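Local coordinates for fibrinogen binding protein (Staphylococcus aureus subsp. aureus Mu50, PDB 3DOA) that probably binds fibrinogen and belongs to the NFACT family, although its precise cellular role is not established, at residues 71-83 against 128-141. Sequence-based numbering, arbitrary orientation.
Sequences PPMFARVFRKHLE and LILVDENRKIIEGF
F74 of helix 73-82 reaches the F141 end of the hairpin formed by strands 128-132 and 137-140. Its CB leads toward the sheet with CG anti to the backbone N (chi1 -174°), and the ring lies nearly flat on that of F141, an offset stack with centroids 4.4 Å apart and planes 9° from parallel. F74 CD1 touches E139 CG near the ring plane at 3.7 Å, and CE1 lies beside the G140-F141 peptide. F141 CB comes over the stacked face in a CH-pi contact, 3.6 Å from F74 CZ. F74 CE2 lies 4.3 Å from L128 CD2, while F74 CD2 sits over the centre of the F141 ring. F78 CD1 lies over the rim of the opposite face. E139 OE1 accepts a hydrogen bond from G140 N through its anti lone pair and is also hydrogen-bonded to H143 NE2. Farther along the helix, L130 CD2 lies 3.9 Å from F78 CD1, and L130 CD1 lies beside L82 CD2. V77 CG1 packs on I138 CG2, which also sits 3.6 Å from H81 NE2; H81 ND1 is hydrogen-bonded to R115. I138 and E139 together oppose L130 in a classic beta bulge. The helix lies on one face of the five-stranded antiparallel sheet, beside its outermost strand 137-140, 33° from strand 128-132; F74 and F78 also touch strands 22-30 and 33-40 of the four-stranded sheet, and L82 touches V117 of strand 112-120.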
loop_
_atom_site.group_PDB
_atom_site.type_symbol
_atom_site.label_atom_id
_atom_site.label_comp_id
_atom_site.label_asym_id
_atom_site.label_seq_id
_atom_site.Cartn_x
_atom_site.Cartn_y
_atom_site.Cartn_z
ATOM N N PRO A 71 -19.951 -7.402 -17.160
ATOM C CA PRO A 71 -19.581 -6.927 -15.761
ATOM C C PRO A 71 -19.903 -8.007 -14.744
ATOM O O PRO A 71 -21.081 -8.434 -14.648
ATOM C CB PRO A 71 -20.466 -5.683 -15.472
ATOM C CG PRO A 71 -21.329 -5.489 -16.770
ATOM C CD PRO A 71 -20.876 -6.493 -17.855
ATOM N N PRO A 72 -18.874 -8.539 -14.061
ATOM C CA PRO A 72 -19.073 -9.641 -13.101
ATOM C C PRO A 72 -19.483 -9.274 -11.667
ATOM O O PRO A 72 -19.301 -8.142 -11.207
ATOM C CB PRO A 72 -17.717 -10.328 -13.095
ATOM C CG PRO A 72 -16.733 -9.251 -13.434
ATOM C CD PRO A 72 -17.447 -8.232 -14.272
ATOM N N MET A 73 -19.991 -10.296 -10.979
ATOM C CA MET A 73 -20.594 -10.231 -9.665
ATOM C C MET A 73 -19.929 -9.213 -8.758
ATOM O O MET A 73 -20.577 -8.326 -8.179
ATOM C CB MET A 73 -20.532 -11.635 -9.089
ATOM C CG MET A 73 -21.120 -11.861 -7.736
ATOM S SD MET A 73 -20.040 -11.251 -6.394
ATOM C CE MET A 73 -18.925 -12.643 -6.010
ATOM N N PHE A 74 -18.618 -9.314 -8.624
ATOM C CA PHE A 74 -17.966 -8.579 -7.572
ATOM C C PHE A 74 -18.010 -7.101 -7.880
ATOM O O PHE A 74 -18.237 -6.271 -6.987
ATOM C CB PHE A 74 -16.564 -9.039 -7.439
ATOM C CG PHE A 74 -15.870 -8.451 -6.304
ATOM C CD1 PHE A 74 -16.161 -8.877 -5.007
ATOM C CD2 PHE A 74 -14.888 -7.486 -6.499
ATOM C CE1 PHE A 74 -15.466 -8.294 -3.883
ATOM C CE2 PHE A 74 -14.179 -6.921 -5.389
ATOM C CZ PHE A 74 -14.471 -7.321 -4.090
ATOM N N ALA A 75 -17.813 -6.781 -9.156
ATOM C CA ALA A 75 -17.947 -5.412 -9.667
ATOM C C ALA A 75 -19.389 -4.934 -9.464
ATOM O O ALA A 75 -19.601 -3.799 -9.033
ATOM C CB ALA A 75 -17.564 -5.352 -11.150
ATOM N N ARG A 76 -20.359 -5.817 -9.747
ATOM C CA ARG A 76 -21.782 -5.532 -9.515
ATOM C C ARG A 76 -21.989 -5.104 -8.049
ATOM O O ARG A 76 -22.497 -4.001 -7.749
ATOM C CB ARG A 76 -22.652 -6.758 -9.791
ATOM C CG ARG A 76 -23.099 -6.987 -11.193
ATOM C CD ARG A 76 -24.309 -7.948 -11.174
ATOM N NE ARG A 76 -23.971 -9.352 -10.874
ATOM C CZ ARG A 76 -23.335 -10.176 -11.734
ATOM N NH1 ARG A 76 -22.932 -9.740 -12.940
ATOM N NH2 ARG A 76 -23.061 -11.445 -11.384
ATOM N N VAL A 77 -21.543 -5.972 -7.142
ATOM C CA VAL A 77 -21.733 -5.691 -5.754
ATOM C C VAL A 77 -21.156 -4.342 -5.484
ATOM O O VAL A 77 -21.751 -3.530 -4.778
ATOM C CB VAL A 77 -21.041 -6.632 -4.818
ATOM C CG1 VAL A 77 -21.228 -6.112 -3.411
ATOM C CG2 VAL A 77 -21.554 -8.060 -4.983
ATOM N N PHE A 78 -19.988 -4.079 -6.035
ATOM C CA PHE A 78 -19.370 -2.783 -5.803
ATOM C C PHE A 78 -20.171 -1.546 -6.298
ATOM O O PHE A 78 -20.313 -0.554 -5.580
ATOM C CB PHE A 78 -18.004 -2.806 -6.430
ATOM C CG PHE A 78 -16.904 -3.032 -5.455
ATOM C CD1 PHE A 78 -17.004 -4.063 -4.498
ATOM C CD2 PHE A 78 -15.729 -2.268 -5.533
ATOM C CE1 PHE A 78 -15.945 -4.317 -3.597
ATOM C CE2 PHE A 78 -14.690 -2.508 -4.659
ATOM C CZ PHE A 78 -14.801 -3.529 -3.677
ATOM N N ARG A 79 -20.678 -1.614 -7.511
ATOM C CA ARG A 79 -21.545 -0.577 -8.013
ATOM C C ARG A 79 -22.762 -0.336 -7.136
ATOM O O ARG A 79 -23.081 0.813 -6.822
ATOM C CB ARG A 79 -22.030 -0.973 -9.370
ATOM C CG ARG A 79 -20.901 -1.211 -10.317
ATOM C CD ARG A 79 -21.346 -1.771 -11.659
ATOM N NE ARG A 79 -20.415 -1.343 -12.695
ATOM C CZ ARG A 79 -20.517 -1.595 -13.991
ATOM N NH1 ARG A 79 -21.530 -2.264 -14.522
ATOM N NH2 ARG A 79 -19.573 -1.138 -14.774
ATOM N N LYS A 80 -23.435 -1.416 -6.753
ATOM C CA LYS A 80 -24.587 -1.351 -5.865
ATOM C C LYS A 80 -24.333 -0.472 -4.670
ATOM O O LYS A 80 -25.096 0.411 -4.352
ATOM C CB LYS A 80 -24.864 -2.728 -5.317
ATOM C CG LYS A 80 -26.329 -3.065 -5.107
ATOM C CD LYS A 80 -26.572 -4.410 -4.279
ATOM C CE LYS A 80 -27.055 -4.145 -2.814
ATOM N NZ LYS A 80 -28.314 -4.914 -2.532
ATOM N N HIS A 81 -23.224 -0.708 -3.993
ATOM C CA HIS A 81 -22.933 -0.004 -2.748
ATOM C C HIS A 81 -22.139 1.272 -2.899
ATOM O O HIS A 81 -22.164 2.099 -1.987
ATOM C CB HIS A 81 -22.140 -0.905 -1.840
ATOM C CG HIS A 81 -22.885 -2.102 -1.366
ATOM N ND1 HIS A 81 -23.341 -2.217 -0.071
ATOM C CD2 HIS A 81 -23.178 -3.272 -1.981
ATOM C CE1 HIS A 81 -23.917 -3.399 0.076
ATOM N NE2 HIS A 81 -23.836 -4.056 -1.068
ATOM N N LEU A 82 -21.389 1.425 -3.985
ATOM C CA LEU A 82 -20.424 2.540 -4.069
ATOM C C LEU A 82 -20.690 3.508 -5.203
ATOM O O LEU A 82 -20.495 4.688 -5.073
ATOM C CB LEU A 82 -19.001 2.000 -4.179
ATOM C CG LEU A 82 -18.593 0.975 -3.112
ATOM C CD1 LEU A 82 -17.162 0.502 -3.314
ATOM C CD2 LEU A 82 -18.797 1.522 -1.695
ATOM N N GLU A 83 -21.169 2.999 -6.321
ATOM C CA GLU A 83 -21.416 3.829 -7.472
ATOM C C GLU A 83 -22.403 4.854 -6.996
ATOM O O GLU A 83 -23.454 4.526 -6.394
ATOM C CB GLU A 83 -21.975 2.994 -8.609
ATOM C CG GLU A 83 -21.680 3.542 -9.972
ATOM C CD GLU A 83 -21.905 2.481 -11.096
ATOM O OE1 GLU A 83 -20.887 1.819 -11.510
ATOM O OE2 GLU A 83 -23.091 2.312 -11.562
ATOM N N LEU A 128 -9.185 -7.659 -1.585
ATOM C CA LEU A 128 -9.979 -6.466 -1.667
ATOM C C LEU A 128 -11.362 -6.815 -0.984
ATOM O O LEU A 128 -12.010 -7.869 -1.269
ATOM C CB LEU A 128 -10.099 -6.104 -3.125
ATOM C CG LEU A 128 -10.815 -4.827 -3.454
ATOM C CD1 LEU A 128 -10.325 -3.685 -2.611
ATOM C CD2 LEU A 128 -10.648 -4.577 -4.875
ATOM N N ILE A 129 -11.763 -5.949 -0.048
ATOM C CA ILE A 129 -12.874 -6.219 0.885
ATOM C C ILE A 129 -13.717 -4.961 1.222
ATOM O O ILE A 129 -13.213 -3.847 1.505
ATOM C CB ILE A 129 -12.404 -6.807 2.233
ATOM C CG1 ILE A 129 -11.499 -8.017 2.055
ATOM C CG2 ILE A 129 -13.578 -7.236 3.087
ATOM C CD1 ILE A 129 -10.729 -8.294 3.367
ATOM N N LEU A 130 -15.031 -5.187 1.212
ATOM C CA LEU A 130 -16.000 -4.134 1.410
ATOM C C LEU A 130 -16.693 -4.431 2.721
ATOM O O LEU A 130 -17.123 -5.551 2.971
ATOM C CB LEU A 130 -16.968 -4.174 0.242
ATOM C CG LEU A 130 -17.920 -3.001 0.070
ATOM C CD1 LEU A 130 -17.187 -1.647 -0.017
ATOM C CD2 LEU A 130 -18.802 -3.352 -1.156
ATOM N N VAL A 131 -16.766 -3.433 3.573
ATOM C CA VAL A 131 -17.375 -3.607 4.852
ATOM C C VAL A 131 -18.234 -2.375 5.067
ATOM O O VAL A 131 -18.064 -1.367 4.352
ATOM C CB VAL A 131 -16.322 -3.693 5.944
ATOM C CG1 VAL A 131 -15.341 -4.787 5.617
ATOM C CG2 VAL A 131 -15.617 -2.366 6.085
ATOM N N ASP A 132 -19.149 -2.450 6.049
ATOM C CA ASP A 132 -19.972 -1.307 6.426
ATOM C C ASP A 132 -19.309 -0.547 7.559
ATOM O O ASP A 132 -18.219 -0.909 8.019
ATOM C CB ASP A 132 -21.354 -1.784 6.809
ATOM C CG ASP A 132 -21.346 -2.655 8.058
ATOM O OD1 ASP A 132 -20.462 -2.476 8.917
ATOM O OD2 ASP A 132 -22.243 -3.524 8.193
ATOM N N GLU A 133 -19.973 0.509 8.009
ATOM C CA GLU A 133 -19.493 1.355 9.139
ATOM C C GLU A 133 -19.305 0.609 10.440
ATOM O O GLU A 133 -18.531 1.082 11.287
ATOM C CB GLU A 133 -20.395 2.595 9.421
ATOM C CG GLU A 133 -21.764 2.312 9.940
ATOM C CD GLU A 133 -22.653 1.780 8.836
ATOM O OE1 GLU A 133 -22.240 0.911 8.024
ATOM O OE2 GLU A 133 -23.797 2.231 8.738
ATOM N N ASN A 134 -19.979 -0.528 10.615
ATOM C CA ASN A 134 -19.620 -1.415 11.737
ATOM C C ASN A 134 -18.596 -2.554 11.455
ATOM O O ASN A 134 -18.446 -3.454 12.280
ATOM C CB ASN A 134 -20.896 -1.964 12.308
ATOM C CG ASN A 134 -21.896 -0.852 12.647
ATOM O OD1 ASN A 134 -21.502 0.234 13.102
ATOM N ND2 ASN A 134 -23.190 -1.111 12.405
ATOM N N ARG A 135 -17.886 -2.480 10.303
ATOM C CA ARG A 135 -16.972 -3.515 9.832
ATOM C C ARG A 135 -17.598 -4.897 9.513
ATOM O O ARG A 135 -16.897 -5.891 9.504
ATOM C CB ARG A 135 -15.852 -3.731 10.862
ATOM C CG ARG A 135 -15.295 -2.478 11.626
ATOM C CD ARG A 135 -14.522 -1.461 10.776
ATOM N NE ARG A 135 -13.153 -1.899 10.519
ATOM C CZ ARG A 135 -12.345 -1.419 9.562
ATOM N NH1 ARG A 135 -12.739 -0.458 8.739
ATOM N NH2 ARG A 135 -11.143 -1.939 9.407
ATOM N N LYS A 136 -18.909 -4.984 9.300
ATOM C CA LYS A 136 -19.536 -6.244 8.855
ATOM C C LYS A 136 -19.017 -6.349 7.413
ATOM O O LYS A 136 -19.059 -5.365 6.664
ATOM C CB LYS A 136 -21.082 -6.158 8.911
ATOM C CG LYS A 136 -21.978 -7.488 9.210
ATOM C CD LYS A 136 -23.566 -7.304 8.822
ATOM C CE LYS A 136 -24.537 -8.561 9.131
ATOM N NZ LYS A 136 -25.657 -9.029 8.128
ATOM N N ILE A 137 -18.460 -7.496 7.037
ATOM C CA ILE A 137 -17.924 -7.667 5.675
ATOM C C ILE A 137 -19.098 -7.776 4.743
ATOM O O ILE A 137 -19.879 -8.663 4.914
ATOM C CB ILE A 137 -17.180 -9.006 5.472
ATOM C CG1 ILE A 137 -15.877 -9.066 6.263
ATOM C CG2 ILE A 137 -16.949 -9.259 3.934
ATOM C CD1 ILE A 137 -15.387 -10.492 6.340
ATOM N N ILE A 138 -19.224 -6.918 3.757
ATOM C CA ILE A 138 -20.271 -7.098 2.756
ATOM C C ILE A 138 -19.824 -8.125 1.733
ATOM O O ILE A 138 -20.549 -9.059 1.440
ATOM C CB ILE A 138 -20.640 -5.747 2.071
ATOM C CG1 ILE A 138 -21.334 -4.862 3.117
ATOM C CG2 ILE A 138 -21.451 -5.976 0.777
ATOM C CD1 ILE A 138 -21.144 -3.477 2.920
ATOM N N GLU A 139 -18.608 -7.969 1.194
ATOM C CA GLU A 139 -18.061 -8.952 0.188
ATOM C C GLU A 139 -16.548 -8.890 0.166
ATOM O O GLU A 139 -15.945 -7.900 0.613
ATOM C CB GLU A 139 -18.658 -8.724 -1.230
ATOM C CG GLU A 139 -18.534 -9.817 -2.301
ATOM C CD GLU A 139 -18.672 -11.261 -1.827
ATOM O OE1 GLU A 139 -17.919 -11.696 -0.927
ATOM O OE2 GLU A 139 -19.492 -12.010 -2.408
ATOM N N GLY A 140 -15.978 -9.999 -0.313
ATOM C CA GLY A 140 -14.538 -10.212 -0.469
ATOM C C GLY A 140 -14.137 -10.665 -1.865
ATOM O O GLY A 140 -14.656 -11.673 -2.395
ATOM N N PHE A 141 -13.192 -9.948 -2.475
ATOM C CA PHE A 141 -12.712 -10.411 -3.746
ATOM C C PHE A 141 -12.198 -11.828 -3.578
ATOM O O PHE A 141 -12.250 -12.572 -4.488
ATOM C CB PHE A 141 -11.635 -9.509 -4.286
ATOM C CG PHE A 141 -11.591 -9.410 -5.823
ATOM C CD1 PHE A 141 -12.256 -10.272 -6.628
ATOM C CD2 PHE A 141 -10.822 -8.413 -6.431
ATOM C CE1 PHE A 141 -12.188 -10.106 -7.982
ATOM C CE2 PHE A 141 -10.766 -8.260 -7.775
ATOM C CZ PHE A 141 -11.417 -9.088 -8.555
#